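Local coordinates for protein CrmK (Actinoalloteichus sp. WH1-2216-6, PDB 5I1V) that is a flavoenzyme oxidase with covalently bound FAD, acting in the recycling of a shunt product during caerulomycin biosynthesis, at residues L111-F119 against P212-P220. Numbering follows the deposited sequence.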
loop_
_atom_site.group_PDB
_atom_site.type_symbol
_atom_site.label_atom_id
_atom_site.label_comp_id
_atom_site.label_asym_id
_atom_site.label_seq_id
_atom_site.Cartn_x
_atom_site.Cartn_y
_atom_site.Cartn_z
ATOM N N LEU A 111 7.321 -14.080 2.293
ATOM C CA LEU A 111 7.606 -15.360 1.669
ATOM C C LEU A 111 8.672 -15.231 0.609
ATOM O O LEU A 111 9.612 -16.027 0.583
ATOM C CB LEU A 111 6.369 -15.979 1.039
ATOM C CG LEU A 111 5.340 -16.482 2.031
ATOM C CD1 LEU A 111 4.255 -17.298 1.314
ATOM C CD2 LEU A 111 5.952 -17.265 3.176
ATOM N N TYR A 112 8.572 -14.209 -0.222
ATOM C CA TYR A 112 9.431 -14.090 -1.326
ATOM C C TYR A 112 10.821 -13.623 -0.925
ATOM O O TYR A 112 11.788 -14.248 -1.289
ATOM C CB TYR A 112 8.838 -13.164 -2.423
ATOM C CG TYR A 112 9.705 -13.291 -3.641
ATOM C CD1 TYR A 112 9.671 -14.430 -4.421
ATOM C CD2 TYR A 112 10.674 -12.324 -3.929
ATOM C CE1 TYR A 112 10.515 -14.578 -5.520
ATOM C CE2 TYR A 112 11.519 -12.462 -5.017
ATOM C CZ TYR A 112 11.445 -13.563 -5.821
ATOM O OH TYR A 112 12.334 -13.637 -6.887
ATOM N N LYS A 113 10.945 -12.560 -0.151
ATOM C CA LYS A 113 12.279 -12.052 0.148
ATOM C C LYS A 113 13.034 -13.042 1.055
ATOM O O LYS A 113 14.219 -13.277 0.880
ATOM C CB LYS A 113 12.233 -10.670 0.758
ATOM C CG LYS A 113 11.684 -9.612 -0.196
ATOM C CD LYS A 113 11.858 -8.219 0.353
ATOM C CE LYS A 113 11.056 -7.221 -0.444
ATOM N NZ LYS A 113 11.482 -5.842 -0.062
ATOM N N ASN A 114 12.340 -13.652 1.993
ATOM C CA ASN A 114 13.028 -14.528 2.937
ATOM C C ASN A 114 13.310 -15.953 2.456
ATOM O O ASN A 114 14.291 -16.590 2.907
ATOM C CB ASN A 114 12.283 -14.573 4.253
ATOM C CG ASN A 114 12.348 -13.253 4.969
ATOM O OD1 ASN A 114 13.390 -12.873 5.484
ATOM N ND2 ASN A 114 11.247 -12.539 4.987
ATOM N N TYR A 115 12.445 -16.454 1.595
ATOM C CA TYR A 115 12.542 -17.850 1.171
ATOM C C TYR A 115 12.531 -18.090 -0.309
ATOM O O TYR A 115 12.873 -19.207 -0.754
ATOM C CB TYR A 115 11.438 -18.665 1.828
ATOM C CG TYR A 115 11.218 -18.424 3.325
ATOM C CD1 TYR A 115 12.006 -19.038 4.273
ATOM C CD2 TYR A 115 10.209 -17.574 3.768
ATOM C CE1 TYR A 115 11.794 -18.853 5.647
ATOM C CE2 TYR A 115 9.971 -17.379 5.137
ATOM C CZ TYR A 115 10.790 -18.004 6.069
ATOM O OH TYR A 115 10.548 -17.817 7.424
ATOM N N GLY A 116 12.100 -17.090 -1.067
ATOM C CA GLY A 116 12.078 -17.191 -2.496
ATOM C C GLY A 116 10.853 -17.906 -3.044
ATOM O O GLY A 116 10.839 -18.310 -4.211
ATOM N N VAL A 117 9.820 -18.038 -2.221
ATOM C CA VAL A 117 8.616 -18.799 -2.594
ATOM C C VAL A 117 7.370 -17.869 -2.654
ATOM O O VAL A 117 7.397 -16.708 -2.230
ATOM C CB VAL A 117 8.414 -20.012 -1.608
ATOM C CG1 VAL A 117 9.677 -20.798 -1.430
ATOM C CG2 VAL A 117 7.977 -19.605 -0.215
ATOM N N THR A 118 6.266 -18.386 -3.175
ATOM C CA THR A 118 5.041 -17.707 -3.156
ATOM C C THR A 118 3.872 -18.733 -3.152
ATOM O O THR A 118 4.104 -19.912 -3.310
ATOM C CB THR A 118 4.951 -16.770 -4.354
ATOM O OG1 THR A 118 3.955 -15.778 -4.097
ATOM C CG2 THR A 118 4.610 -17.491 -5.594
ATOM N N PHE A 119 2.637 -18.249 -3.016
ATOM C CA PHE A 119 1.454 -19.062 -3.364
ATOM C C PHE A 119 0.489 -18.188 -4.177
ATOM O O PHE A 119 0.575 -16.975 -4.135
ATOM C CB PHE A 119 0.803 -19.617 -2.122
ATOM C CG PHE A 119 0.184 -18.562 -1.275
ATOM C CD1 PHE A 119 0.961 -17.789 -0.461
ATOM C CD2 PHE A 119 -1.167 -18.332 -1.301
ATOM C CE1 PHE A 119 0.391 -16.802 0.318
ATOM C CE2 PHE A 119 -1.752 -17.344 -0.515
ATOM C CZ PHE A 119 -0.970 -16.573 0.282
ATOM N N PRO A 212 12.321 -24.611 3.910
ATOM C CA PRO A 212 11.223 -23.758 3.548
ATOM C C PRO A 212 11.320 -23.343 2.117
ATOM O O PRO A 212 10.313 -23.141 1.485
ATOM C CB PRO A 212 11.405 -22.532 4.458
ATOM C CG PRO A 212 12.747 -22.652 5.109
ATOM C CD PRO A 212 13.062 -24.118 5.094
ATOM N N GLU A 213 12.550 -23.248 1.586
ATOM C CA GLU A 213 12.745 -22.919 0.187
ATOM C C GLU A 213 12.086 -23.915 -0.779
ATOM O O GLU A 213 11.952 -23.620 -1.979
ATOM C CB GLU A 213 14.231 -22.827 -0.121
ATOM C CG GLU A 213 14.890 -21.607 0.474
ATOM C CD GLU A 213 15.210 -21.743 1.964
ATOM O OE1 GLU A 213 15.243 -22.864 2.519
ATOM O OE2 GLU A 213 15.438 -20.692 2.584
ATOM N N GLU A 214 11.766 -25.099 -0.280
ATOM C CA GLU A 214 11.085 -26.117 -1.070
ATOM C C GLU A 214 9.619 -26.326 -0.698
ATOM O O GLU A 214 8.922 -27.080 -1.381
ATOM C CB GLU A 214 11.816 -27.446 -0.925
ATOM C CG GLU A 214 13.013 -27.571 -1.850
ATOM C CD GLU A 214 14.213 -26.847 -1.311
ATOM O OE1 GLU A 214 14.556 -27.103 -0.135
ATOM O OE2 GLU A 214 14.807 -26.028 -2.061
ATOM N N ALA A 215 9.160 -25.693 0.384
ATOM C CA ALA A 215 7.847 -25.995 0.919
ATOM C C ALA A 215 6.716 -25.319 0.141
ATOM O O ALA A 215 5.580 -25.770 0.205
ATOM C CB ALA A 215 7.787 -25.661 2.393
ATOM N N LEU A 216 7.030 -24.318 -0.666
ATOM C CA LEU A 216 6.057 -23.685 -1.576
ATOM C C LEU A 216 6.727 -23.418 -2.903
ATOM O O LEU A 216 7.960 -23.377 -2.972
ATOM C CB LEU A 216 5.533 -22.365 -0.977
ATOM C CG LEU A 216 4.388 -22.360 0.061
ATOM C CD1 LEU A 216 4.116 -20.992 0.628
ATOM C CD2 LEU A 216 3.102 -22.998 -0.433
ATOM N N PRO A 217 5.942 -23.217 -3.971
ATOM C CA PRO A 217 6.566 -23.029 -5.285
ATOM C C PRO A 217 7.345 -21.730 -5.422
ATOM O O PRO A 217 7.061 -20.750 -4.728
ATOM C CB PRO A 217 5.393 -23.031 -6.272
ATOM C CG PRO A 217 4.139 -23.179 -5.485
ATOM C CD PRO A 217 4.479 -23.325 -4.027
ATOM N N ARG A 218 8.365 -21.754 -6.293
ATOM C CA ARG A 218 9.133 -20.575 -6.627
ATOM C C ARG A 218 8.453 -19.959 -7.805
ATOM O O ARG A 218 8.286 -20.642 -8.792
ATOM C CB ARG A 218 10.550 -20.969 -7.056
ATOM C CG ARG A 218 11.447 -21.352 -5.909
ATOM C CD ARG A 218 12.866 -21.560 -6.408
ATOM N NE ARG A 218 13.413 -22.735 -5.748
ATOM C CZ ARG A 218 13.944 -22.737 -4.531
ATOM N NH1 ARG A 218 14.012 -21.606 -3.830
ATOM N NH2 ARG A 218 14.400 -23.879 -4.006
ATOM N N PRO A 219 8.085 -18.671 -7.743
ATOM C CA PRO A 219 7.476 -18.130 -8.983
ATOM C C PRO A 219 8.525 -17.975 -10.093
ATOM O O PRO A 219 9.725 -18.104 -9.821
ATOM C CB PRO A 219 6.973 -16.777 -8.537
ATOM C CG PRO A 219 7.962 -16.343 -7.471
ATOM C CD PRO A 219 8.385 -17.614 -6.774
ATOM N N PRO A 220 8.096 -17.695 -11.334
ATOM C CA PRO A 220 9.058 -17.372 -12.409
ATOM C C PRO A 220 9.866 -16.121 -12.033
ATOM O O PRO A 220 9.350 -15.242 -11.369
ATOM C CB PRO A 220 8.153 -17.108 -13.609
ATOM C CG PRO A 220 6.923 -17.917 -13.305
ATOM C CD PRO A 220 6.714 -17.688 -11.842
HETATM O O HOH W 1 16.762 -18.372 1.569
#
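P212 lays CB obliquely against the Y115 ring, 3.6 Å from CD1 of the tyrosine. CB of N114 covers one face of the Y115 ring, F96 meets that ring edge-to-face, and the carboxylate oxygen OE2 of E213 lies at its edge, near the ring plane. This carboxylate forms a salt bridge with R4 of the second subunit, and a water donates to OE2 and, weakly, to the backbone O of N114. The guanidinium of R218 carries the backbone O of E213 over one face, offset toward its rim, and is salt-bridged to E214. On the other flank the Y112 ring, swung anti to its backbone N (chi1 -170°), brings CE1 to 3.7 Å from CG of P219; W319 meets the tyrosine ring and also touches the proline. Replacing Y112 with an alanine would probably open a gap beside P219 and deprive W319 of an aromatic neighbour.

Between these flanks the helix ends at G116, whose positive phi, easy for glycine, breaks the helical path before V117 and T118 run along 217-219. T118 N donates to P217 O at 2.9 Å, lying nearly on the extension of the carbonyl bond (177°), with an N-H...O angle of 157°; proline can still accept here, though it has no N-H to return. V117 suits the centre because its branches part: CG1 lies 3.5 Å from the backbone O of L216, and CG2 3.8 Å from CB of L216. L216 also brings CD1 to CD1 of L111, a branched aliphatic side chain suiting this apolar place. F96, from strand 95-99, closes this apolar core. The arrangement is a helix C-terminus and its exit loop, in the PCMH-type FAD-binding region, packed beside the subunit interface against the proline-rich connector from strand 196-202 to strand 222-231.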